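Local coordinates for vacuolar protein sorting-associated protein IST1 (Saccharomyces cerevisiae, PDB 3GGY) that regulates recruitment of the ATPase VPS4 to the ESCRT-III complex in a late step of cargo sorting at multivesicular bodies, and binds DID2, at residues M18-L23 against E121-L125; Q30-A34 against H66-E71; N106-S111 against I149-I155; D170-K174 against L187-L191. All blocks are in the same frame, centred on the assembly; numbering follows the deposited sequence.

Interaction 1: M18-L23 against E121-L125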
loop_
_atom_site.group_PDB
_atom_site.type_symbol
_atom_site.label_atom_id
_atom_site.label_comp_id
_atom_site.label_asym_id
_atom_site.label_seq_id
_atom_site.Cartn_x
_atom_site.Cartn_y
_atom_site.Cartn_z
ATOM N N MET A 18 -14.579 -5.392 5.762
ATOM C CA MET A 18 -14.806 -4.225 4.920
ATOM C C MET A 18 -13.471 -3.734 4.371
ATOM O O MET A 18 -13.376 -3.338 3.208
ATOM C CB MET A 18 -15.484 -3.109 5.720
ATOM C CG MET A 18 -15.792 -1.849 4.922
ATOM S SD MET A 18 -17.212 -1.982 3.807
ATOM C CE MET A 18 -16.429 -2.345 2.264
ATOM N N CYS A 19 -12.435 -3.752 5.205
ATOM C CA CYS A 19 -11.123 -3.310 4.741
ATOM C C CYS A 19 -10.647 -4.185 3.588
ATOM O O CYS A 19 -10.094 -3.687 2.611
ATOM C CB CYS A 19 -10.098 -3.357 5.872
ATOM S SG CYS A 19 -10.277 -2.008 7.055
ATOM N N ILE A 20 -10.869 -5.490 3.699
ATOM C CA ILE A 20 -10.458 -6.411 2.646
ATOM C C ILE A 20 -11.196 -6.124 1.339
ATOM O O ILE A 20 -10.590 -6.096 0.268
ATOM C CB ILE A 20 -10.695 -7.874 3.075
ATOM C CG1 ILE A 20 -9.730 -8.235 4.210
ATOM C CG2 ILE A 20 -10.490 -8.812 1.892
ATOM C CD1 ILE A 20 -9.963 -9.601 4.810
ATOM N N GLN A 21 -12.501 -5.894 1.427
ATOM C CA GLN A 21 -13.284 -5.607 0.232
ATOM C C GLN A 21 -12.861 -4.284 -0.408
ATOM O O GLN A 21 -12.733 -4.191 -1.630
ATOM C CB GLN A 21 -14.773 -5.579 0.568
ATOM C CG GLN A 21 -15.357 -6.943 0.943
ATOM C CD GLN A 21 -15.154 -8.001 -0.137
ATOM O OE1 GLN A 21 -14.114 -8.665 -0.193
ATOM N NE2 GLN A 21 -16.147 -8.157 -1.005
ATOM N N ARG A 22 -12.635 -3.269 0.421
ATOM C CA ARG A 22 -12.218 -1.961 -0.073
ATOM C C ARG A 22 -10.818 -2.025 -0.678
ATOM O O ARG A 22 -10.567 -1.451 -1.733
ATOM C CB ARG A 22 -12.247 -0.923 1.052
ATOM C CG ARG A 22 -13.640 -0.618 1.581
ATOM C CD ARG A 22 -14.535 -0.067 0.480
ATOM N NE ARG A 22 -14.056 1.216 -0.028
ATOM C CZ ARG A 22 -14.063 2.347 0.673
ATOM N NH1 ARG A 22 -14.525 2.358 1.916
ATOM N NH2 ARG A 22 -13.605 3.467 0.132
ATOM N N LEU A 23 -9.901 -2.714 -0.009
ATOM C CA LEU A 23 -8.541 -2.831 -0.532
ATOM C C LEU A 23 -8.543 -3.554 -1.882
ATOM O O LEU A 23 -7.850 -3.148 -2.818
ATOM C CB LEU A 23 -7.647 -3.580 0.463
ATOM C CG LEU A 23 -7.227 -2.746 1.678
ATOM C CD1 LEU A 23 -6.684 -3.640 2.788
ATOM C CD2 LEU A 23 -6.191 -1.736 1.243
ATOM N N GLU A 121 -7.870 6.283 0.528
ATOM C CA GLU A 121 -8.919 5.715 -0.314
ATOM C C GLU A 121 -9.684 4.610 0.411
ATOM O O GLU A 121 -10.729 4.162 -0.059
ATOM C CB GLU A 121 -8.349 5.174 -1.634
ATOM C CG GLU A 121 -7.375 4.028 -1.480
ATOM C CD GLU A 121 -5.934 4.477 -1.565
ATOM O OE1 GLU A 121 -5.588 5.502 -0.939
ATOM O OE2 GLU A 121 -5.145 3.796 -2.256
ATOM N N VAL A 122 -9.161 4.165 1.552
ATOM C CA VAL A 122 -9.823 3.140 2.355
ATOM C C VAL A 122 -10.012 3.708 3.761
ATOM O O VAL A 122 -9.187 3.497 4.648
ATOM C CB VAL A 122 -8.985 1.843 2.424
ATOM C CG1 VAL A 122 -9.698 0.800 3.275
ATOM C CG2 VAL A 122 -8.760 1.303 1.021
ATOM N N LYS A 123 -11.113 4.431 3.951
ATOM C CA LYS A 123 -11.411 5.062 5.233
ATOM C C LYS A 123 -11.512 4.127 6.425
ATOM O O LYS A 123 -11.137 4.500 7.534
ATOM C CB LYS A 123 -12.711 5.867 5.136
ATOM C CG LYS A 123 -12.652 7.023 4.163
ATOM C CD LYS A 123 -13.937 7.835 4.189
ATOM C CE LYS A 123 -13.950 8.855 3.063
ATOM N NZ LYS A 123 -13.835 8.189 1.734
ATOM N N GLU A 124 -12.028 2.923 6.203
ATOM C CA GLU A 124 -12.196 1.951 7.279
ATOM C C GLU A 124 -10.927 1.623 8.060
ATOM O O GLU A 124 -11.006 1.169 9.197
ATOM C CB GLU A 124 -12.793 0.651 6.730
ATOM C CG GLU A 124 -14.226 0.763 6.218
ATOM C CD GLU A 124 -14.367 1.707 5.038
ATOM O OE1 GLU A 124 -13.507 1.667 4.131
ATOM O OE2 GLU A 124 -15.349 2.482 5.010
ATOM N N LEU A 125 -9.757 1.840 7.467
ATOM C CA LEU A 125 -8.522 1.540 8.184
ATOM C C LEU A 125 -8.440 2.334 9.485
ATOM O O LEU A 125 -7.875 1.858 10.471
ATOM C CB LEU A 125 -7.296 1.839 7.312
ATOM C CG LEU A 125 -7.055 0.928 6.102
ATOM C CD1 LEU A 125 -5.914 1.490 5.273
ATOM C CD2 LEU A 125 -6.742 -0.497 6.562
HETATM O O HOH W 1 -11.739 1.747 -1.754
#
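Cys19 and Glu124 bring the two backbones to 5.9 Å, CA to CA, and one helical turn further on Arg22 sits by Val122, so the helical segment 18-23 rests against a type I beta turn running from Val122 to Leu125. Arg22 does most of the polar work. Its chain bends at chi2 and chi3 and swings NH1 onto Glu124, making a salt bridge whose NH1 to OE1 separation, 2.5 Å, is unusually short; the guanidinium and carboxylate planes are 59° apart. NH2 comes 3.0 Å from Glu121 O, but at a poor angle for a hydrogen bond; a water settles this corner instead, accepting from Arg22 NE at 2.9 Å and donating to Glu121 O. Beside the charged groups the contact is largely apolar. Met18 CG meets Glu124 CG at 3.3 Å, Val122 CG1 lies 3.8 Å from Arg22 CB, Leu23 CD2 meets Val122 CG2 at 4.0 Å, and Cys19 SG touches both Glu124 CB and Leu125 CD2. The Glu121 carboxylate turns away to His66 and Gln30. The arrangement belongs to the ESCRT-III-like helical fold of this N-terminal domain, with the connector between helices 105-115 and 125-135 clamped onto the first long helix of the hairpin.

Interaction 2: Q30-A34 against H66-E71; sequences QQAIA and HIELLE
Gln30 lays its side-chain amide beside the imidazole of His66, edge to edge and nearly coplanar, the two planes 16° apart. OE1 of Gln30 points at the CD2 carbon of the His66 ring, 3.1 Å away, while Leu70 CD1 closes in on that same OE1 at 3.5 Å. Next to them Ile67 drives its CD1 methyl at the helix backbone, 3.6 Å from Gln30 O, and continues onto Ala34 CB. Its CG2 branch, anti to the backbone N, instead meets Gln31 CG at 3.9 Å. Ile67 thus fills the gap between segments 30-34 and 66-71, which run nearly antiparallel at 160° with their axes 11.1 Å apart. They lie on helix 8-46 and helix 50-82, the arms of the long helical hairpin characteristic of the ESCRT-III-like fold. At the solvent side Gln31 NE2 and Glu71 OE2 stand 4.0 Å apart, bridged by one water through two weak bonds. What fixes the amide and the ring lies one shell out. Glu121 OE2 accepts hydrogen bonds from both Gln30 NE2 and His66 NE2, which helps to set the rotation of the two flat groups and probably favours a positive imidazole. Leu70, behind the amide, is itself backed by Ala26 and Val119.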
loop_
_atom_site.group_PDB
_atom_site.type_symbol
_atom_site.label_atom_id
_atom_site.label_comp_id
_atom_site.label_asym_id
_atom_site.label_seq_id
_atom_site.Cartn_x
_atom_site.Cartn_y
_atom_site.Cartn_z
ATOM N N GLN A 30 -7.157 0.844 -9.322
ATOM C CA GLN A 30 -5.854 1.435 -9.562
ATOM C C GLN A 30 -5.014 0.697 -10.602
ATOM O O GLN A 30 -4.202 1.314 -11.294
ATOM C CB GLN A 30 -5.105 1.570 -8.235
ATOM C CG GLN A 30 -5.706 2.673 -7.362
ATOM C CD GLN A 30 -5.056 2.771 -6.002
ATOM O OE1 GLN A 30 -3.845 2.599 -5.866
ATOM N NE2 GLN A 30 -5.861 3.071 -4.984
ATOM N N GLN A 31 -5.201 -0.614 -10.713
ATOM C CA GLN A 31 -4.457 -1.392 -11.696
ATOM C C GLN A 31 -4.960 -1.019 -13.084
ATOM O O GLN A 31 -4.173 -0.834 -14.010
ATOM C CB GLN A 31 -4.644 -2.890 -11.450
ATOM C CG GLN A 31 -3.940 -3.392 -10.198
ATOM C CD GLN A 31 -4.171 -4.868 -9.942
ATOM O OE1 GLN A 31 -5.310 -5.319 -9.808
ATOM N NE2 GLN A 31 -3.085 -5.632 -9.868
ATOM N N ALA A 32 -6.275 -0.897 -13.219
ATOM C CA ALA A 32 -6.869 -0.531 -14.501
ATOM C C ALA A 32 -6.395 0.859 -14.918
ATOM O O ALA A 32 -6.085 1.097 -16.088
ATOM C CB ALA A 32 -8.389 -0.562 -14.399
ATOM N N ILE A 33 -6.330 1.775 -13.956
ATOM C CA ILE A 33 -5.888 3.142 -14.221
ATOM C C ILE A 33 -4.409 3.162 -14.611
ATOM O O ILE A 33 -3.998 3.917 -15.497
ATOM C CB ILE A 33 -6.133 4.037 -12.984
ATOM C CG1 ILE A 33 -7.642 4.179 -12.760
ATOM C CG2 ILE A 33 -5.480 5.398 -13.164
ATOM C CD1 ILE A 33 -8.016 4.960 -11.516
ATOM N N ALA A 34 -3.613 2.321 -13.955
ATOM C CA ALA A 34 -2.188 2.235 -14.258
ATOM C C ALA A 34 -2.022 1.788 -15.713
ATOM O O ALA A 34 -1.142 2.273 -16.423
ATOM C CB ALA A 34 -1.509 1.238 -13.316
ATOM N N HIS A 66 2.341 1.889 -4.960
ATOM C CA HIS A 66 1.175 2.010 -4.098
ATOM C C HIS A 66 0.272 0.791 -4.253
ATOM O O HIS A 66 -0.316 0.322 -3.287
ATOM C CB HIS A 66 0.391 3.277 -4.428
ATOM C CG HIS A 66 -0.675 3.598 -3.427
ATOM N ND1 HIS A 66 -0.387 4.065 -2.161
ATOM C CD2 HIS A 66 -2.023 3.506 -3.500
ATOM C CE1 HIS A 66 -1.517 4.251 -1.498
ATOM N NE2 HIS A 66 -2.524 3.919 -2.288
ATOM N N ILE A 67 0.156 0.274 -5.473
ATOM C CA ILE A 67 -0.667 -0.911 -5.680
ATOM C C ILE A 67 -0.052 -2.084 -4.914
ATOM O O ILE A 67 -0.767 -2.883 -4.321
ATOM C CB ILE A 67 -0.771 -1.261 -7.182
ATOM C CG1 ILE A 67 -1.676 -0.243 -7.881
ATOM C CG2 ILE A 67 -1.315 -2.674 -7.352
ATOM C CD1 ILE A 67 -1.580 -0.274 -9.393
ATOM N N GLU A 68 1.278 -2.176 -4.917
ATOM C CA GLU A 68 1.960 -3.241 -4.190
ATOM C C GLU A 68 1.654 -3.097 -2.698
ATOM O O GLU A 68 1.466 -4.089 -1.995
ATOM C CB GLU A 68 3.468 -3.158 -4.412
ATOM C CG GLU A 68 3.875 -3.299 -5.867
ATOM C CD GLU A 68 5.380 -3.292 -6.057
ATOM O OE1 GLU A 68 6.047 -2.391 -5.503
ATOM O OE2 GLU A 68 5.893 -4.185 -6.765
ATOM N N LEU A 69 1.617 -1.859 -2.211
ATOM C CA LEU A 69 1.311 -1.624 -0.800
ATOM C C LEU A 69 -0.072 -2.177 -0.497
ATOM O O LEU A 69 -0.262 -2.891 0.486
ATOM C CB LEU A 69 1.345 -0.121 -0.472
ATOM C CG LEU A 69 0.833 0.331 0.906
ATOM C CD1 LEU A 69 1.710 -0.241 2.012
ATOM C CD2 LEU A 69 0.824 1.870 0.970
ATOM N N LEU A 70 -1.041 -1.849 -1.346
ATOM C CA LEU A 70 -2.410 -2.326 -1.154
ATOM C C LEU A 70 -2.486 -3.850 -1.126
ATOM O O LEU A 70 -3.258 -4.415 -0.356
ATOM C CB LEU A 70 -3.325 -1.787 -2.259
ATOM C CG LEU A 70 -3.456 -0.266 -2.349
ATOM C CD1 LEU A 70 -4.453 0.096 -3.456
ATOM C CD2 LEU A 70 -3.931 0.293 -1.018
ATOM N N GLU A 71 -1.691 -4.514 -1.961
ATOM C CA GLU A 71 -1.696 -5.975 -1.996
ATOM C C GLU A 71 -1.202 -6.538 -0.668
ATOM O O GLU A 71 -1.766 -7.498 -0.139
ATOM C CB GLU A 71 -0.807 -6.478 -3.135
ATOM C CG GLU A 71 -1.227 -5.944 -4.500
ATOM C CD GLU A 71 -0.295 -6.368 -5.621
ATOM O OE1 GLU A 71 0.930 -6.439 -5.384
ATOM O OE2 GLU A 71 -0.789 -6.613 -6.744
HETATM O O HOH W 2 -3.822 -7.802 -7.365
#

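Interaction 3: N106-S111 against I149-I155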
loop_
_atom_site.group_PDB
_atom_site.type_symbol
_atom_site.label_atom_id
_atom_site.label_comp_id
_atom_site.label_asym_id
_atom_site.label_seq_id
_atom_site.Cartn_x
_atom_site.Cartn_y
_atom_site.Cartn_z
ATOM N N ASN A 106 1.509 -8.940 15.351
ATOM C CA ASN A 106 2.187 -7.685 15.697
ATOM C C ASN A 106 2.462 -6.851 14.449
ATOM O O ASN A 106 2.090 -5.677 14.362
ATOM C CB ASN A 106 3.509 -7.980 16.410
ATOM C CG ASN A 106 4.189 -6.722 16.921
ATOM O OD1 ASN A 106 3.588 -5.932 17.645
ATOM N ND2 ASN A 106 5.451 -6.538 16.555
ATOM N N GLU A 107 3.122 -7.481 13.486
ATOM C CA GLU A 107 3.485 -6.866 12.222
ATOM C C GLU A 107 2.266 -6.417 11.416
ATOM O O GLU A 107 2.241 -5.312 10.874
ATOM C CB GLU A 107 4.292 -7.880 11.415
ATOM C CG GLU A 107 4.795 -7.394 10.086
ATOM C CD GLU A 107 5.554 -8.479 9.358
ATOM O OE1 GLU A 107 6.468 -9.076 9.972
ATOM O OE2 GLU A 107 5.245 -8.731 8.178
ATOM N N ALA A 108 1.261 -7.281 11.337
ATOM C CA ALA A 108 0.058 -6.974 10.576
ATOM C C ALA A 108 -0.731 -5.770 11.094
ATOM O O ALA A 108 -1.083 -4.880 10.320
ATOM C CB ALA A 108 -0.848 -8.201 10.523
ATOM N N ILE A 109 -1.008 -5.738 12.393
ATOM C CA ILE A 109 -1.780 -4.640 12.961
ATOM C C ILE A 109 -1.012 -3.319 12.911
ATOM O O ILE A 109 -1.588 -2.272 12.616
ATOM C CB ILE A 109 -2.200 -4.943 14.417
ATOM C CG1 ILE A 109 -3.203 -3.895 14.896
ATOM C CG2 ILE A 109 -0.977 -4.981 15.318
ATOM C CD1 ILE A 109 -4.528 -3.929 14.135
ATOM N N ARG A 110 0.289 -3.364 13.189
ATOM C CA ARG A 110 1.096 -2.151 13.146
ATOM C C ARG A 110 1.148 -1.578 11.732
ATOM O O ARG A 110 1.041 -0.369 11.547
ATOM C CB ARG A 110 2.516 -2.436 13.637
ATOM C CG ARG A 110 2.596 -2.667 15.136
ATOM C CD ARG A 110 4.000 -3.053 15.557
ATOM N NE ARG A 110 4.041 -3.297 16.994
ATOM C CZ ARG A 110 4.177 -2.347 17.911
ATOM N NH1 ARG A 110 4.304 -1.079 17.547
ATOM N NH2 ARG A 110 4.139 -2.664 19.200
ATOM N N SER A 111 1.299 -2.447 10.735
ATOM C CA SER A 111 1.368 -1.986 9.356
ATOM C C SER A 111 0.072 -1.331 8.892
ATOM O O SER A 111 0.096 -0.323 8.186
ATOM C CB SER A 111 1.728 -3.148 8.423
ATOM O OG SER A 111 3.038 -3.631 8.707
ATOM N N ILE A 149 7.129 2.319 15.241
ATOM C CA ILE A 149 7.686 1.219 16.024
ATOM C C ILE A 149 7.215 -0.130 15.485
ATOM O O ILE A 149 6.012 -0.383 15.355
ATOM C CB ILE A 149 7.289 1.336 17.507
ATOM C CG1 ILE A 149 7.860 2.634 18.089
ATOM C CG2 ILE A 149 7.790 0.126 18.288
ATOM C CD1 ILE A 149 9.362 2.776 17.926
ATOM N N ASP A 150 8.187 -0.978 15.167
ATOM C CA ASP A 150 7.942 -2.318 14.642
ATOM C C ASP A 150 7.189 -2.383 13.314
ATOM O O ASP A 150 6.630 -3.426 12.964
ATOM C CB ASP A 150 7.236 -3.179 15.690
ATOM C CG ASP A 150 8.186 -3.689 16.758
ATOM O OD1 ASP A 150 9.376 -3.314 16.712
ATOM O OD2 ASP A 150 7.740 -4.459 17.640
ATOM N N VAL A 151 7.174 -1.280 12.573
ATOM C CA VAL A 151 6.535 -1.276 11.258
ATOM C C VAL A 151 7.613 -1.753 10.276
ATOM O O VAL A 151 8.716 -1.199 10.233
ATOM C CB VAL A 151 6.062 0.139 10.844
ATOM C CG1 VAL A 151 5.488 0.104 9.416
ATOM C CG2 VAL A 151 4.992 0.633 11.808
ATOM N N PRO A 152 7.309 -2.790 9.479
ATOM C CA PRO A 152 8.240 -3.357 8.496
ATOM C C PRO A 152 8.837 -2.311 7.566
ATOM O O PRO A 152 8.145 -1.408 7.099
ATOM C CB PRO A 152 7.374 -4.361 7.736
ATOM C CG PRO A 152 6.374 -4.778 8.743
ATOM C CD PRO A 152 6.012 -3.482 9.426
ATOM N N GLU A 153 10.128 -2.443 7.297
ATOM C CA GLU A 153 10.809 -1.514 6.415
ATOM C C GLU A 153 10.109 -1.454 5.054
ATOM O O GLU A 153 9.994 -0.384 4.464
ATOM C CB GLU A 153 12.266 -1.942 6.234
ATOM C CG GLU A 153 13.141 -0.878 5.610
ATOM C CD GLU A 153 13.213 0.371 6.460
ATOM O OE1 GLU A 153 13.540 0.251 7.659
ATOM O OE2 GLU A 153 12.944 1.472 5.933
ATOM N N LYS A 154 9.631 -2.598 4.572
ATOM C CA LYS A 154 8.954 -2.663 3.275
ATOM C C LYS A 154 7.733 -1.744 3.244
ATOM O O LYS A 154 7.486 -1.055 2.253
ATOM C CB LYS A 154 8.533 -4.104 2.951
ATOM C CG LYS A 154 7.472 -4.694 3.869
ATOM C CD LYS A 154 7.006 -6.053 3.353
ATOM C CE LYS A 154 5.890 -6.640 4.212
ATOM N NZ LYS A 154 5.459 -7.980 3.695
ATOM N N ILE A 155 6.977 -1.731 4.337
ATOM C CA ILE A 155 5.790 -0.884 4.432
ATOM C C ILE A 155 6.187 0.597 4.490
ATOM O O ILE A 155 5.580 1.443 3.839
ATOM C CB ILE A 155 4.956 -1.243 5.688
ATOM C CG1 ILE A 155 4.340 -2.639 5.528
ATOM C CG2 ILE A 155 3.877 -0.193 5.921
ATOM C CD1 ILE A 155 3.304 -2.747 4.411
#
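Asp150 lies over one face of the Arg110 guanidinium, its OD2 3.8 Å above the plane and offset toward the rim. At the edge, in the plane, sits the amide of Asn106, whose OD1 takes a nearly straight hydrogen bond from Arg110 NE (2.8 Å, 169°). The same amide turns its other end across to the loop: Asn106 ND2 donates to Asp150 OD2 at 3.3 Å, on its anti side but tilted out of the carboxylate plane, which stands 90° to the amide. From Arg110 NE to Asp150 OD2 the salt bridge is long, 3.9 Å, with no N-H aimed at the oxygen, but Arg110 CD packs on Asp150 CB at 3.2 Å. The arginine chain, extended from CG to NE with chi2 at 176°, carries NH1 to Ile149 O, where the 2.9 Å hydrogen bond is weak; NH2 goes outside to Glu93. Further along, Glu107 CG presses on Pro152 CG at 3.3 Å. Ser111 OG donates to Glu107 O and packs against the ring of Pro152, the N-cap of helix 153-159, while Ile155 CG1 lies 3.6 Å from Ser111 OG. A leucine in place of Arg110 would probably leave Glu93 and Asp150 without their positive mate and Asn106 OD1 without its donor. The chemistry implies a buried arginine whose charge is shared among two acids, an amide and a main-chain carbonyl.

Interaction 4: D170-K174 against L187-L191; sequences DLYLK and LENSL
Leu187 spreads its two methyls over the backbone of helix 166-179: CD1 lies 3.3 Å from Leu173 O, and CD2 lies 3.7 Å from Lys174 CA. With CG anti to the backbone N (chi1 -177°), the branch leans across the gap, and CD1 also meets Leu173 CB at 3.8 Å. Leu173 in turn sends its CD1 against the turn, to 3.7 Å from Ser190 OG. That hydroxyl is occupied at home, donating a 2.6 Å hydrogen bond to Leu187 O, which Ser190 N also reaches; the two bonds tie the chain end back to Leu187, and Leu191 N to Glu188 O closes the type I turn from Glu188 to Leu191. Leu191, the last residue in the model, reaches back over the helix. Its CD1 packs on the aliphatic part of the lysine, 3.9 Å from Lys174 CE. Its CD2 lies by the Asp170 carboxylate, 3.8 Å from OD1. An alanine at Leu187 would remove both methyls and is likely to open a gap beside the Leu173 carbonyl. Leu173 reaches Val41 and Val57, and Leu187 reaches Leu45, near the bend of the long hairpin. This is consistent with the closed ESCRT-III-like arrangement, in which the C-terminal helices of the core fold back on the hairpin tip.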
loop_
_atom_site.group_PDB
_atom_site.type_symbol
_atom_site.label_atom_id
_atom_site.label_comp_id
_atom_site.label_asym_id
_atom_site.label_seq_id
_atom_site.Cartn_x
_atom_site.Cartn_y
_atom_site.Cartn_z
ATOM N N ASP A 170 13.893 5.048 -17.283
ATOM C CA ASP A 170 14.268 4.568 -18.611
ATOM C C ASP A 170 13.759 3.152 -18.825
ATOM O O ASP A 170 13.303 2.806 -19.914
ATOM C CB ASP A 170 15.790 4.577 -18.801
ATOM C CG ASP A 170 16.352 5.975 -18.937
ATOM O OD1 ASP A 170 15.578 6.902 -19.261
ATOM O OD2 ASP A 170 17.576 6.140 -18.733
ATOM N N LEU A 171 13.836 2.333 -17.781
ATOM C CA LEU A 171 13.373 0.959 -17.880
ATOM C C LEU A 171 11.870 0.943 -18.145
ATOM O O LEU A 171 11.394 0.182 -18.982
ATOM C CB LEU A 171 13.689 0.192 -16.590
ATOM C CG LEU A 171 13.257 -1.276 -16.575
ATOM C CD1 LEU A 171 13.957 -2.025 -17.698
ATOM C CD2 LEU A 171 13.602 -1.901 -15.226
ATOM N N TYR A 172 11.122 1.787 -17.438
ATOM C CA TYR A 172 9.676 1.854 -17.644
ATOM C C TYR A 172 9.341 2.294 -19.072
ATOM O O TYR A 172 8.418 1.766 -19.700
ATOM C CB TYR A 172 9.037 2.834 -16.656
ATOM C CG TYR A 172 8.401 2.168 -15.457
ATOM C CD1 TYR A 172 9.159 1.389 -14.582
ATOM C CD2 TYR A 172 7.035 2.311 -15.201
ATOM C CE1 TYR A 172 8.568 0.767 -13.479
ATOM C CE2 TYR A 172 6.438 1.694 -14.100
ATOM C CZ TYR A 172 7.209 0.926 -13.249
ATOM O OH TYR A 172 6.618 0.303 -12.174
ATOM N N LEU A 173 10.083 3.269 -19.577
ATOM C CA LEU A 173 9.848 3.756 -20.930
ATOM C C LEU A 173 10.065 2.625 -21.934
ATOM O O LEU A 173 9.272 2.445 -22.857
ATOM C CB LEU A 173 10.785 4.927 -21.240
ATOM C CG LEU A 173 10.446 6.215 -20.488
ATOM C CD1 LEU A 173 11.592 7.210 -20.592
ATOM C CD2 LEU A 173 9.160 6.797 -21.049
ATOM N N LYS A 174 11.135 1.860 -21.743
ATOM C CA LYS A 174 11.436 0.753 -22.640
ATOM C C LYS A 174 10.373 -0.343 -22.576
ATOM O O LYS A 174 10.015 -0.930 -23.599
ATOM C CB LYS A 174 12.809 0.159 -22.308
ATOM C CG LYS A 174 13.963 1.119 -22.542
ATOM C CD LYS A 174 15.293 0.475 -22.200
ATOM C CE LYS A 174 16.439 1.459 -22.368
ATOM N NZ LYS A 174 17.754 0.840 -22.022
ATOM N N LEU A 187 11.078 6.243 -28.921
ATOM C CA LEU A 187 11.490 5.855 -27.578
ATOM C C LEU A 187 12.882 6.380 -27.261
ATOM O O LEU A 187 13.137 6.853 -26.156
ATOM C CB LEU A 187 11.475 4.333 -27.412
ATOM C CG LEU A 187 11.849 3.938 -25.981
ATOM C CD1 LEU A 187 10.780 4.453 -25.037
ATOM C CD2 LEU A 187 11.991 2.445 -25.850
ATOM N N GLU A 188 13.784 6.295 -28.233
ATOM C CA GLU A 188 15.148 6.768 -28.040
ATOM C C GLU A 188 15.199 8.245 -27.677
ATOM O O GLU A 188 16.001 8.656 -26.835
ATOM C CB GLU A 188 15.980 6.528 -29.300
ATOM C CG GLU A 188 16.406 5.087 -29.485
ATOM C CD GLU A 188 17.246 4.576 -28.328
ATOM O OE1 GLU A 188 18.230 5.251 -27.957
ATOM O OE2 GLU A 188 16.929 3.496 -27.792
ATOM N N ASN A 189 14.346 9.044 -28.307
ATOM C CA ASN A 189 14.323 10.474 -28.028
ATOM C C ASN A 189 13.900 10.793 -26.590
ATOM O O ASN A 189 14.138 11.900 -26.107
ATOM C CB ASN A 189 13.400 11.205 -29.017
ATOM C CG ASN A 189 13.892 11.119 -30.456
ATOM O OD1 ASN A 189 15.089 10.979 -30.709
ATOM N ND2 ASN A 189 12.969 11.223 -31.405
ATOM N N SER A 190 13.284 9.828 -25.905
ATOM C CA SER A 190 12.831 10.036 -24.527
ATOM C C SER A 190 13.849 9.577 -23.485
ATOM O O SER A 190 13.773 9.969 -22.315
ATOM C CB SER A 190 11.517 9.295 -24.287
ATOM O OG SER A 190 11.726 7.894 -24.264
ATOM N N LEU A 191 14.798 8.747 -23.906
ATOM C CA LEU A 191 15.819 8.245 -22.995
ATOM C C LEU A 191 16.857 9.321 -22.688
ATOM O O LEU A 191 16.913 9.720 -21.507
ATOM C CB LEU A 191 16.511 7.019 -23.595
ATOM C CG LEU A 191 15.634 5.807 -23.923
ATOM C CD1 LEU A 191 16.508 4.704 -24.494
ATOM C CD2 LEU A 191 14.907 5.319 -22.679
#

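How the interactions relate
The four contacts are spread along one elongated helical domain, with no ligand or active site among them. Interactions 1 and 2 share helix 8-46, their centres 14 Å apart, and meet directly: Glu121 OE2 lies 2.6 Å from His66 NE2, while Leu23 packs on Leu70. Interaction 2 also touches interaction 3, Leu69 CD1 coming 3.8 Å from Ile155 CD1, so helix 50-82 touches both helix 8-46 and helix 153-159. Interactions 1 and 3 do not touch, their nearest atoms about 7 Å apart, although their segments interleave along the chain. Interaction 4 is about 36 Å, centre to centre, from interactions 1 and 3, but 22 Å from interaction 2, nearest atoms about 7 Å.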